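Local coordinates for peroxisomal membrane protein PEX15 (Saccharomyces cerevisiae, PDB 5VXV) that docks the AAA-ATPase pair PEX1 and PEX6 on the peroxisomal membrane, where their complex extracts the receptor PEX5, here as its probably cytoplasmic domain, at residues 68-73 / 95-100; 83-88 / 127-132; 145-150 / 188-193; 186-189 / 195-198. All blocks are in the same frame, centred on the assembly; numbering follows the deposited sequence.

Contact 1: residues 68-73 / 95-100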
loop_
_atom_site.group_PDB
_atom_site.type_symbol
_atom_site.label_atom_id
_atom_site.label_comp_id
_atom_site.label_asym_id
_atom_site.label_seq_id
_atom_site.Cartn_x
_atom_site.Cartn_y
_atom_site.Cartn_z
ATOM N N ASN A 68 11.522 -9.508 4.077
ATOM C CA ASN A 68 12.503 -9.219 3.038
ATOM C C ASN A 68 11.856 -8.540 1.838
ATOM O O ASN A 68 12.504 -7.733 1.159
ATOM C CB ASN A 68 13.202 -10.506 2.606
ATOM C CG ASN A 68 14.609 -10.262 2.102
ATOM N N ILE A 69 10.585 -8.838 1.566
ATOM C CA ILE A 69 9.926 -8.265 0.396
ATOM C C ILE A 69 9.405 -6.857 0.673
ATOM O O ILE A 69 9.303 -6.045 -0.254
ATOM C CB ILE A 69 8.784 -9.183 -0.078
ATOM C CG1 ILE A 69 9.301 -10.598 -0.368
ATOM C CG2 ILE A 69 8.102 -8.604 -1.315
ATOM C CD1 ILE A 69 10.419 -10.671 -1.398
ATOM N N PHE A 70 9.057 -6.538 1.923
ATOM C CA PHE A 70 8.374 -5.283 2.229
ATOM C C PHE A 70 9.167 -4.360 3.149
ATOM O O PHE A 70 8.633 -3.330 3.579
ATOM C CB PHE A 70 7.000 -5.566 2.846
ATOM C CG PHE A 70 6.077 -6.331 1.939
ATOM C CD1 PHE A 70 5.726 -5.825 0.696
ATOM C CD2 PHE A 70 5.554 -7.547 2.331
ATOM C CE1 PHE A 70 4.880 -6.521 -0.138
ATOM C CE2 PHE A 70 4.708 -8.253 1.499
ATOM C CZ PHE A 70 4.368 -7.737 0.261
ATOM N N THR A 71 10.417 -4.693 3.463
ATOM C CA THR A 71 11.305 -3.786 4.183
ATOM C C THR A 71 12.043 -2.940 3.152
ATOM O O THR A 71 12.738 -3.478 2.283
ATOM C CB THR A 71 12.279 -4.562 5.071
ATOM O OG1 THR A 71 11.543 -5.305 6.050
ATOM C CG2 THR A 71 13.237 -3.619 5.792
ATOM N N LEU A 72 11.900 -1.616 3.265
ATOM C CA LEU A 72 12.117 -0.735 2.120
ATOM C C LEU A 72 13.538 -0.801 1.575
ATOM O O LEU A 72 13.736 -0.640 0.365
ATOM C CB LEU A 72 11.766 0.705 2.501
ATOM C CG LEU A 72 10.303 0.957 2.870
ATOM C CD1 LEU A 72 10.101 2.407 3.286
ATOM C CD2 LEU A 72 9.377 0.598 1.713
ATOM N N ASP A 73 14.536 -1.029 2.425
ATOM C CA ASP A 73 15.924 -0.920 2.000
ATOM C C ASP A 73 16.588 -2.264 1.721
ATOM O O ASP A 73 17.805 -2.302 1.517
ATOM C CB ASP A 73 16.736 -0.148 3.043
ATOM C CG ASP A 73 16.611 -0.733 4.435
ATOM O OD1 ASP A 73 16.053 -1.841 4.572
ATOM O OD2 ASP A 73 17.081 -0.083 5.394
ATOM N N ASN A 95 -1.099 -0.249 -4.787
ATOM C CA ASN A 95 -1.659 0.174 -3.508
ATOM C C ASN A 95 -1.563 -0.935 -2.466
ATOM O O ASN A 95 -1.242 -0.671 -1.302
ATOM C CB ASN A 95 -3.109 0.619 -3.697
ATOM C CG ASN A 95 -3.220 1.915 -4.483
ATOM O OD1 ASN A 95 -2.238 2.636 -4.649
ATOM N ND2 ASN A 95 -4.419 2.216 -4.967
ATOM N N LYS A 96 -1.841 -2.182 -2.862
ATOM C CA LYS A 96 -1.656 -3.301 -1.942
ATOM C C LYS A 96 -0.213 -3.379 -1.459
ATOM O O LYS A 96 0.040 -3.591 -0.268
ATOM C CB LYS A 96 -2.060 -4.619 -2.608
ATOM C CG LYS A 96 -3.553 -4.784 -2.846
ATOM C CD LYS A 96 -3.892 -6.186 -3.333
ATOM C CE LYS A 96 -5.383 -6.323 -3.601
ATOM N NZ LYS A 96 -5.779 -7.708 -4.000
ATOM N N PHE A 97 0.750 -3.218 -2.372
ATOM C CA PHE A 97 2.155 -3.270 -1.986
ATOM C C PHE A 97 2.479 -2.204 -0.946
ATOM O O PHE A 97 3.120 -2.489 0.072
ATOM C CB PHE A 97 3.041 -3.107 -3.221
ATOM C CG PHE A 97 4.506 -3.023 -2.903
ATOM C CD1 PHE A 97 5.268 -4.172 -2.763
ATOM C CD2 PHE A 97 5.119 -1.792 -2.735
ATOM C CE1 PHE A 97 6.613 -4.090 -2.461
ATOM C CE2 PHE A 97 6.465 -1.706 -2.434
ATOM C CZ PHE A 97 7.212 -2.857 -2.297
ATOM N N PHE A 98 2.040 -0.964 -1.181
ATOM C CA PHE A 98 2.302 0.095 -0.211
ATOM C C PHE A 98 1.676 -0.235 1.140
ATOM O O PHE A 98 2.291 -0.009 2.189
ATOM C CB PHE A 98 1.788 1.441 -0.734
ATOM C CG PHE A 98 2.641 2.050 -1.824
ATOM C CD1 PHE A 98 4.024 1.992 -1.763
ATOM C CD2 PHE A 98 2.054 2.680 -2.910
ATOM C CE1 PHE A 98 4.804 2.553 -2.759
ATOM C CE2 PHE A 98 2.832 3.243 -3.910
ATOM C CZ PHE A 98 4.208 3.177 -3.832
ATOM N N ARG A 99 0.462 -0.789 1.140
ATOM C CA ARG A 99 -0.169 -1.151 2.408
ATOM C C ARG A 99 0.639 -2.221 3.134
ATOM O O ARG A 99 0.709 -2.224 4.369
ATOM C CB ARG A 99 -1.603 -1.620 2.174
ATOM C CG ARG A 99 -2.569 -0.495 1.831
ATOM C CD ARG A 99 -4.021 -0.917 2.026
ATOM N NE ARG A 99 -4.443 -1.922 1.053
ATOM C CZ ARG A 99 -5.064 -1.658 -0.094
ATOM N NH1 ARG A 99 -5.353 -0.409 -0.441
ATOM N NH2 ARG A 99 -5.400 -2.652 -0.902
ATOM N N CYS A 100 1.260 -3.137 2.387
ATOM C CA CYS A 100 2.095 -4.158 3.014
ATOM C C CYS A 100 3.349 -3.544 3.629
ATOM O O CYS A 100 3.769 -3.943 4.721
ATOM C CB CYS A 100 2.465 -5.236 1.996
ATOM S SG CYS A 100 1.072 -6.276 1.499
#
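Phe70 and Cys100 each carry the first group beyond CB beside the backbone N and anti to the carbonyl carbon (chi1 -61° for Phe70), and Phe97 differs, its CG anti to the backbone N at 175°; together these settings bring the Phe70 ring over Cys100 with the Phe97 ring beside it. Cys100 CB sits nearly on the ring normal, 3.4 Å from the centroid of the Phe70 ring, in a CH-pi contact. Its SG leans toward the CZ side of the same face, 4.2 Å from that centroid, a sulfur-aromatic contact. Across the ring, the opposite face is backed by Ile69 CG2 from the preceding residue, so the phenyl group is held between a cysteine and an isoleucine. Phe97 meets the rim: its CD1 lies in the plane of the Phe70 ring, 3.5 Å from Phe70 CE1, with the two ring planes inclined at 56°. Ile69 O is buried here with no polar partner in the model. With an alanine in place of Phe70, Cys100 CB and Phe97 CD1 would probably lose their shared aromatic partner and a gap would open between the two helices. The contact joins the end of helix 60-70 to the middle of helix 91-108; helix 75-86 packs on Phe97 through Arg81 and Ile84, and helix 39-51 reaches Cys100 through Cys49 and Ile69 through Phe45.

Contact 2: residues 83-88 / 127-132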
loop_
_atom_site.group_PDB
_atom_site.type_symbol
_atom_site.label_atom_id
_atom_site.label_comp_id
_atom_site.label_asym_id
_atom_site.label_seq_id
_atom_site.Cartn_x
_atom_site.Cartn_y
_atom_site.Cartn_z
ATOM N N ILE A 83 9.350 -4.003 -9.974
ATOM C CA ILE A 83 8.413 -4.809 -10.752
ATOM C C ILE A 83 6.994 -4.281 -10.591
ATOM O O ILE A 83 6.268 -4.093 -11.574
ATOM C CB ILE A 83 8.502 -6.289 -10.333
ATOM C CG1 ILE A 83 9.880 -6.861 -10.670
ATOM C CG2 ILE A 83 7.399 -7.108 -11.012
ATOM C CD1 ILE A 83 10.135 -8.236 -10.079
ATOM N N ILE A 84 6.574 -4.042 -9.349
ATOM C CA ILE A 84 5.185 -3.677 -9.093
ATOM C C ILE A 84 4.920 -2.241 -9.529
ATOM O O ILE A 84 3.953 -1.964 -10.248
ATOM C CB ILE A 84 4.840 -3.907 -7.610
ATOM C CG1 ILE A 84 4.841 -5.413 -7.323
ATOM C CG2 ILE A 84 3.480 -3.304 -7.268
ATOM C CD1 ILE A 84 4.596 -5.790 -5.878
ATOM N N LEU A 85 5.768 -1.303 -9.104
ATOM C CA LEU A 85 5.587 0.080 -9.529
ATOM C C LEU A 85 5.836 0.253 -11.022
ATOM O O LEU A 85 5.397 1.254 -11.602
ATOM C CB LEU A 85 6.506 1.012 -8.734
ATOM C CG LEU A 85 6.000 1.461 -7.359
ATOM C CD1 LEU A 85 5.728 0.282 -6.437
ATOM C CD2 LEU A 85 6.996 2.426 -6.726
ATOM N N GLY A 86 6.519 -0.704 -11.658
ATOM C CA GLY A 86 6.776 -0.623 -13.084
ATOM C C GLY A 86 5.581 -0.933 -13.959
ATOM O O GLY A 86 5.586 -0.579 -15.142
ATOM N N ASP A 87 4.558 -1.591 -13.414
ATOM C CA ASP A 87 3.326 -1.869 -14.152
ATOM C C ASP A 87 2.305 -0.817 -13.739
ATOM O O ASP A 87 1.494 -1.030 -12.836
ATOM C CB ASP A 87 2.815 -3.278 -13.882
ATOM C CG ASP A 87 1.623 -3.634 -14.750
ATOM O OD1 ASP A 87 1.121 -2.739 -15.464
ATOM O OD2 ASP A 87 1.183 -4.802 -14.717
ATOM N N LEU A 88 2.349 0.332 -14.413
ATOM C CA LEU A 88 1.446 1.426 -14.087
ATOM C C LEU A 88 -0.008 1.105 -14.401
ATOM O O LEU A 88 -0.891 1.852 -13.966
ATOM C CB LEU A 88 1.870 2.693 -14.839
ATOM C CG LEU A 88 3.278 3.222 -14.545
ATOM C CD1 LEU A 88 3.552 4.473 -15.365
ATOM C CD2 LEU A 88 3.478 3.510 -13.061
ATOM N N SER A 127 5.491 9.684 -2.704
ATOM C CA SER A 127 5.293 10.959 -3.387
ATOM C C SER A 127 6.045 10.992 -4.712
ATOM O O SER A 127 5.534 11.520 -5.706
ATOM C CB SER A 127 5.713 12.124 -2.486
ATOM O OG SER A 127 7.051 11.999 -2.052
ATOM N N ASP A 128 7.253 10.424 -4.755
ATOM C CA ASP A 128 7.946 10.284 -6.032
ATOM C C ASP A 128 7.113 9.472 -7.015
ATOM O O ASP A 128 7.019 9.819 -8.199
ATOM C CB ASP A 128 9.313 9.626 -5.840
ATOM C CG ASP A 128 10.352 10.573 -5.263
ATOM O OD1 ASP A 128 10.149 11.807 -5.308
ATOM O OD2 ASP A 128 11.389 10.073 -4.778
ATOM N N PHE A 129 6.499 8.382 -6.548
ATOM C CA PHE A 129 5.720 7.556 -7.462
ATOM C C PHE A 129 4.467 8.279 -7.933
ATOM O O PHE A 129 4.065 8.140 -9.094
ATOM C CB PHE A 129 5.323 6.232 -6.822
ATOM C CG PHE A 129 4.367 5.459 -7.668
ATOM C CD1 PHE A 129 4.820 4.784 -8.787
ATOM C CD2 PHE A 129 3.012 5.463 -7.394
ATOM C CE1 PHE A 129 3.947 4.104 -9.597
ATOM C CE2 PHE A 129 2.133 4.781 -8.203
ATOM C CZ PHE A 129 2.601 4.104 -9.307
ATOM N N ILE A 130 3.815 9.027 -7.041
ATOM C CA ILE A 130 2.622 9.771 -7.438
ATOM C C ILE A 130 2.941 10.689 -8.611
ATOM O O ILE A 130 2.166 10.784 -9.570
ATOM C CB ILE A 130 2.049 10.547 -6.237
ATOM C CG1 ILE A 130 1.461 9.571 -5.212
ATOM C CG2 ILE A 130 0.965 11.525 -6.687
ATOM C CD1 ILE A 130 1.177 10.192 -3.859
ATOM N N PHE A 131 4.088 11.371 -8.563
ATOM C CA PHE A 131 4.474 12.234 -9.676
ATOM C C PHE A 131 4.658 11.421 -10.951
ATOM O O PHE A 131 4.192 11.817 -12.027
ATOM C CB PHE A 131 5.755 13.000 -9.345
ATOM C CG PHE A 131 6.267 13.838 -10.488
ATOM C CD1 PHE A 131 5.843 15.144 -10.650
ATOM C CD2 PHE A 131 7.156 13.312 -11.411
ATOM C CE1 PHE A 131 6.298 15.913 -11.702
ATOM C CE2 PHE A 131 7.614 14.079 -12.468
ATOM C CZ PHE A 131 7.184 15.383 -12.611
ATOM N N VAL A 132 5.357 10.288 -10.854
ATOM C CA VAL A 132 5.538 9.423 -12.017
ATOM C C VAL A 132 4.186 9.029 -12.592
ATOM O O VAL A 132 3.970 9.078 -13.809
ATOM C CB VAL A 132 6.372 8.183 -11.642
ATOM C CG1 VAL A 132 6.377 7.163 -12.785
ATOM C CG2 VAL A 132 7.798 8.585 -11.297
#
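Phe129 lays the CD1-CE1 side of its ring against two leucines, one from the end of helix 75-86 and one from the turn that follows. Leu85 takes the CD1 corner: its CG stands 3.8 Å from Phe129 CD1, and its CD2 reaches the same carbon while running back toward CG of the ring. Leu88 takes the far corner, where its CD2 comes to 3.5 Å from Phe129 CE1 and also borders CZ. The leucines approach differently, Leu85 slanting across the phenylalanine and Leu88 sliding past it in the opposite direction. Phe129 can reach both because its CG is anti to the backbone N (chi1 172°), which extends the ring from helix 112-136 toward the neighbouring turn. Leu85 O also comes near the ring, 3.8 Å from Phe129 CE1. What joins these segments is mainly apolar packing around a single buried ring, with both leucines partly exposed. Helix 91-108 lines the Phe129 side chain through Leu91 and Ile94, and Leu149 of helix 143-161 touches it as well, which places the ring where helices 75-86, 91-108, 112-136 and 143-161 come together.

Contact 3: residues 145-150 / 188-193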
loop_
_atom_site.group_PDB
_atom_site.type_symbol
_atom_site.label_atom_id
_atom_site.label_comp_id
_atom_site.label_asym_id
_atom_site.label_seq_id
_atom_site.Cartn_x
_atom_site.Cartn_y
_atom_site.Cartn_z
ATOM N N GLY A 145 -8.303 4.018 -8.520
ATOM C CA GLY A 145 -7.024 3.622 -7.956
ATOM C C GLY A 145 -6.213 4.807 -7.470
ATOM O O GLY A 145 -5.518 4.722 -6.453
ATOM N N LEU A 146 -6.289 5.930 -8.190
ATOM C CA LEU A 146 -5.535 7.116 -7.791
ATOM C C LEU A 146 -6.109 7.731 -6.520
ATOM O O LEU A 146 -5.353 8.122 -5.624
ATOM C CB LEU A 146 -5.516 8.137 -8.930
ATOM C CG LEU A 146 -4.759 9.439 -8.656
ATOM C CD1 LEU A 146 -3.340 9.171 -8.174
ATOM C CD2 LEU A 146 -4.739 10.305 -9.905
ATOM N N GLN A 147 -7.439 7.812 -6.409
ATOM C CA GLN A 147 -8.040 8.241 -5.150
ATOM C C GLN A 147 -7.544 7.376 -3.998
ATOM O O GLN A 147 -7.158 7.889 -2.943
ATOM C CB GLN A 147 -9.569 8.187 -5.225
ATOM C CG GLN A 147 -10.238 8.635 -3.921
ATOM C CD GLN A 147 -11.737 8.412 -3.897
ATOM O OE1 GLN A 147 -12.318 7.879 -4.839
ATOM N NE2 GLN A 147 -12.369 8.815 -2.801
ATOM N N GLU A 148 -7.544 6.054 -4.188
ATOM C CA GLU A 148 -7.101 5.158 -3.124
ATOM C C GLU A 148 -5.645 5.415 -2.763
ATOM O O GLU A 148 -5.278 5.407 -1.581
ATOM C CB GLU A 148 -7.300 3.699 -3.541
ATOM C CG GLU A 148 -6.930 2.691 -2.452
ATOM C CD GLU A 148 -7.182 1.249 -2.859
ATOM O OE1 GLU A 148 -6.501 0.752 -3.778
ATOM O OE2 GLU A 148 -8.069 0.610 -2.256
ATOM N N LEU A 149 -4.799 5.636 -3.771
ATOM C CA LEU A 149 -3.379 5.871 -3.527
ATOM C C LEU A 149 -3.169 7.106 -2.657
ATOM O O LEU A 149 -2.395 7.080 -1.692
ATOM C CB LEU A 149 -2.646 6.012 -4.862
ATOM C CG LEU A 149 -1.173 6.421 -4.803
ATOM C CD1 LEU A 149 -0.352 5.393 -4.038
ATOM C CD2 LEU A 149 -0.630 6.617 -6.209
ATOM N N ILE A 150 -3.849 8.206 -2.984
ATOM C CA ILE A 150 -3.679 9.421 -2.195
ATOM C C ILE A 150 -4.221 9.216 -0.788
ATOM O O ILE A 150 -3.652 9.713 0.191
ATOM C CB ILE A 150 -4.349 10.620 -2.892
ATOM C CG1 ILE A 150 -3.813 10.787 -4.320
ATOM C CG2 ILE A 150 -4.116 11.897 -2.089
ATOM C CD1 ILE A 150 -2.308 10.976 -4.417
ATOM N N LEU A 188 -10.158 15.302 -12.837
ATOM C CA LEU A 188 -10.603 13.927 -13.005
ATOM C C LEU A 188 -11.781 13.673 -12.078
ATOM O O LEU A 188 -11.775 14.109 -10.922
ATOM C CB LEU A 188 -9.469 12.948 -12.702
ATOM C CG LEU A 188 -8.236 13.087 -13.594
ATOM C CD1 LEU A 188 -7.069 12.324 -12.996
ATOM C CD2 LEU A 188 -8.536 12.599 -15.001
ATOM N N TYR A 189 -12.788 12.962 -12.580
ATOM C CA TYR A 189 -14.078 12.878 -11.912
ATOM C C TYR A 189 -14.432 11.439 -11.571
ATOM O O TYR A 189 -14.328 10.544 -12.417
ATOM C CB TYR A 189 -15.165 13.507 -12.781
ATOM C CG TYR A 189 -14.985 14.997 -12.895
ATOM C CD1 TYR A 189 -15.489 15.847 -11.921
ATOM C CD2 TYR A 189 -14.280 15.553 -13.951
ATOM C CE1 TYR A 189 -15.315 17.212 -12.009
ATOM C CE2 TYR A 189 -14.101 16.918 -14.046
ATOM C CZ TYR A 189 -14.619 17.742 -13.071
ATOM O OH TYR A 189 -14.445 19.103 -13.160
ATOM N N LEU A 190 -14.846 11.236 -10.320
ATOM C CA LEU A 190 -15.438 9.976 -9.895
ATOM C C LEU A 190 -16.909 9.901 -10.275
ATOM O O LEU A 190 -17.429 8.810 -10.531
ATOM C CB LEU A 190 -15.271 9.824 -8.383
ATOM C CG LEU A 190 -13.822 9.626 -7.940
ATOM C CD1 LEU A 190 -13.574 10.207 -6.560
ATOM C CD2 LEU A 190 -13.476 8.146 -7.967
ATOM N N SER A 191 -17.578 11.048 -10.313
ATOM C CA SER A 191 -18.957 11.164 -10.763
ATOM C C SER A 191 -19.164 12.612 -11.184
ATOM O O SER A 191 -18.275 13.451 -11.027
ATOM C CB SER A 191 -19.943 10.746 -9.668
ATOM O OG SER A 191 -19.747 11.506 -8.488
ATOM N N LYS A 192 -20.344 12.899 -11.727
ATOM C CA LYS A 192 -20.626 14.255 -12.176
ATOM C C LYS A 192 -20.430 15.239 -11.030
ATOM O O LYS A 192 -20.993 15.074 -9.945
ATOM C CB LYS A 192 -22.047 14.362 -12.725
ATOM C CG LYS A 192 -22.344 15.721 -13.348
ATOM C CD LYS A 192 -23.730 15.784 -13.965
ATOM C CE LYS A 192 -24.017 17.167 -14.529
ATOM N N ASP A 193 -19.613 16.262 -11.275
ATOM C CA ASP A 193 -19.362 17.337 -10.318
ATOM C C ASP A 193 -18.684 16.850 -9.040
ATOM O O ASP A 193 -18.706 17.553 -8.025
ATOM C CB ASP A 193 -20.661 18.079 -9.972
ATOM C CG ASP A 193 -21.283 18.753 -11.176
ATOM O OD1 ASP A 193 -20.531 19.093 -12.115
ATOM O OD2 ASP A 193 -22.519 18.948 -11.190
#
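Leu190 presses both of its methyl groups against the amide end of Gln147, and this is the tight part of the contact: Gln147 OE1 is 3.2 Å from Leu190 CD1 and 3.3 Å from Leu190 CD2, so the carbonyl oxygen rests between the two branches. Gln147 CD follows at 3.7 Å from Leu190 CD1. The two side chains cross at about a right angle, the leucine fork meeting the end of a glutamine that is stretched out from its helix, with CG anti to the backbone N (chi1 -180°) and the chain extended beyond it. That length is needed, since 9.0 Å separates Gln147 CA from Leu190 CA. The other end of the amide has a polar mate one helical turn on: Gln147 NE2 bonds to Glu151 OE2, which would help fix which way the amide is turned and leave its oxygen facing the leucine. The second pair is looser. Leu146 CD2 and Leu188 CD1 just meet at 4.4 Å, and Leu146 CA stands 10.0 Å from Leu188 CA. Beyond Leu190 the chain swings away from the helix, and Ser191, Lys192 and Asp193 lie on the surface. Val143 touches both Leu188 and Leu190, and Ala199 of helix 196-217 touches both Gln147 and Leu190. The segment 188-193 belongs to the connection between helix 181-187 and helix 196-217, whose leucines pack on helix 143-161 of this all-helical domain; within it Leu190 and Ser191 both face Val194, the pattern of a classic beta bulge.

Contact 4: residues 186-189 / 195-198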
loop_
_atom_site.group_PDB
_atom_site.type_symbol
_atom_site.label_atom_id
_atom_site.label_comp_id
_atom_site.label_asym_id
_atom_site.label_seq_id
_atom_site.Cartn_x
_atom_site.Cartn_y
_atom_site.Cartn_z
ATOM N N LYS A 186 -8.260 17.731 -9.564
ATOM C CA LYS A 186 -9.457 18.537 -9.783
ATOM C C LYS A 186 -10.082 18.303 -11.150
ATOM O O LYS A 186 -11.276 18.570 -11.322
ATOM C CB LYS A 186 -9.141 20.030 -9.641
ATOM C CG LYS A 186 -8.865 20.487 -8.219
ATOM C CD LYS A 186 -8.759 22.009 -8.138
ATOM C CE LYS A 186 -10.124 22.680 -8.242
ATOM N NZ LYS A 186 -10.046 24.152 -8.028
ATOM N N GLY A 187 -9.309 17.824 -12.122
ATOM C CA GLY A 187 -9.784 17.626 -13.472
ATOM C C GLY A 187 -10.255 16.227 -13.787
ATOM O O GLY A 187 -10.708 15.982 -14.910
ATOM N N LEU A 188 -10.158 15.302 -12.837
ATOM C CA LEU A 188 -10.603 13.927 -13.005
ATOM C C LEU A 188 -11.781 13.673 -12.078
ATOM O O LEU A 188 -11.775 14.109 -10.922
ATOM C CB LEU A 188 -9.469 12.948 -12.702
ATOM C CG LEU A 188 -8.236 13.087 -13.594
ATOM C CD1 LEU A 188 -7.069 12.324 -12.996
ATOM C CD2 LEU A 188 -8.536 12.599 -15.001
ATOM N N TYR A 189 -12.788 12.962 -12.580
ATOM C CA TYR A 189 -14.078 12.878 -11.912
ATOM C C TYR A 189 -14.432 11.439 -11.571
ATOM O O TYR A 189 -14.328 10.544 -12.417
ATOM C CB TYR A 189 -15.165 13.507 -12.781
ATOM C CG TYR A 189 -14.985 14.997 -12.895
ATOM C CD1 TYR A 189 -15.489 15.847 -11.921
ATOM C CD2 TYR A 189 -14.280 15.553 -13.951
ATOM C CE1 TYR A 189 -15.315 17.212 -12.009
ATOM C CE2 TYR A 189 -14.101 16.918 -14.046
ATOM C CZ TYR A 189 -14.619 17.742 -13.071
ATOM O OH TYR A 189 -14.445 19.103 -13.160
ATOM N N SER A 195 -14.920 15.587 -8.293
ATOM C CA SER A 195 -13.561 15.289 -8.714
ATOM C C SER A 195 -12.854 14.438 -7.660
ATOM O O SER A 195 -13.341 14.260 -6.540
ATOM C CB SER A 195 -12.782 16.582 -8.951
ATOM O OG SER A 195 -12.473 17.229 -7.721
ATOM N N ILE A 196 -11.680 13.909 -8.024
ATOM C CA ILE A 196 -10.884 13.180 -7.039
ATOM C C ILE A 196 -10.545 14.093 -5.869
ATOM O O ILE A 196 -10.590 13.679 -4.705
ATOM C CB ILE A 196 -9.608 12.591 -7.670
ATOM C CG1 ILE A 196 -9.952 11.635 -8.817
ATOM C CG2 ILE A 196 -8.798 11.851 -6.600
ATOM C CD1 ILE A 196 -8.727 11.036 -9.510
ATOM N N GLU A 197 -10.194 15.349 -6.157
ATOM C CA GLU A 197 -9.902 16.289 -5.081
ATOM C C GLU A 197 -11.110 16.467 -4.173
ATOM O O GLU A 197 -10.983 16.434 -2.944
ATOM C CB GLU A 197 -9.461 17.636 -5.652
ATOM C CG GLU A 197 -9.205 18.679 -4.571
ATOM C CD GLU A 197 -8.406 19.863 -5.069
ATOM O OE1 GLU A 197 -8.969 20.976 -5.139
ATOM O OE2 GLU A 197 -7.215 19.680 -5.394
ATOM N N ASP A 198 -12.293 16.665 -4.764
ATOM C CA ASP A 198 -13.514 16.777 -3.970
ATOM C C ASP A 198 -13.676 15.570 -3.055
ATOM O O ASP A 198 -13.957 15.710 -1.859
ATOM C CB ASP A 198 -14.735 16.912 -4.883
ATOM C CG ASP A 198 -14.701 18.162 -5.742
ATOM O OD1 ASP A 198 -14.059 19.157 -5.340
ATOM O OD2 ASP A 198 -15.329 18.149 -6.826
HETATM O O HOH W 1 -8.522 23.555 -5.199
#
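Tyr189 and Ser195 form an antiparallel non-hydrogen-bonded pair with their CA atoms 4.0 Å apart, and next to it Ile196 N gives a hydrogen bond of 2.9 Å to Leu188 O. Leu188 O also receives a CA-H...O contact from Ser195. Beside this bond, Leu188 and Ile196 lie side by side and point the same way, with Leu188 CB 3.8 Å from Ile196 CD1. Tyr189 diverges at CB, yet its ring comes back along the Ser195 backbone, bringing CD1 to 3.7 Å from Ser195 N. Ser195 is the N-cap of helix 196-217 and forms a capping box with Asp198. The serine OG accepts from Asp198 N in a nearly straight bond (N-H...O 170°), and Ser195 N in turn donates to Asp198 OD2 over 3.0 Å, meeting that oxygen from above the carboxylate plane. Two polar groups at the helix start are thereby satisfied by each other's residue. Lys186 crosses Glu197 obliquely and lays its aliphatic part on the carboxylate, with Lys186 CG 3.1 Å from Glu197 OE1. Glu197 CG is anti to the backbone N (chi1 177°) and the chain runs extended beyond it, which carries the carboxylate out to the lysine. The amine stays beyond salt-bridge range; a water joins the two, donating to Glu197 OE1 at 2.6 Å and accepting a weak bond from Lys186 NZ. Glu197 OE2 has its own mates, Tyr171 OH and Ser182 OG. Were Glu197 replaced by an alanine, both these hydroxyls would probably lose this partner and the Lys186 chain the group it lies on. Helix 143-161 flanks the apolar side, Val143 touching both Leu188 and Ile196.

Overall arrangement
From the N terminus, contact 1 closes the excursion through helix 75-86, joining the end of helix 60-70 to helix 91-108. Contact 2 starts inside that loop and ends beyond it on helix 112-136, so the two cross; they also touch, Phe97 packing on Ile84 and Phe98 on Phe129. Contact 3 follows in series, bringing the chain after helix 181-187 back to helix 143-161; Asn95 ties contact 1 to it through Glu148 and Gly145, while Ile130 packs on Ile150 from contact 2. Contact 4 closes a short turn into helix 196-217 and shares Leu188 and Tyr189 with contact 3. Together they tie helices 60-70, 75-86, 91-108, 112-136 and 143-161 to one another and to that turn.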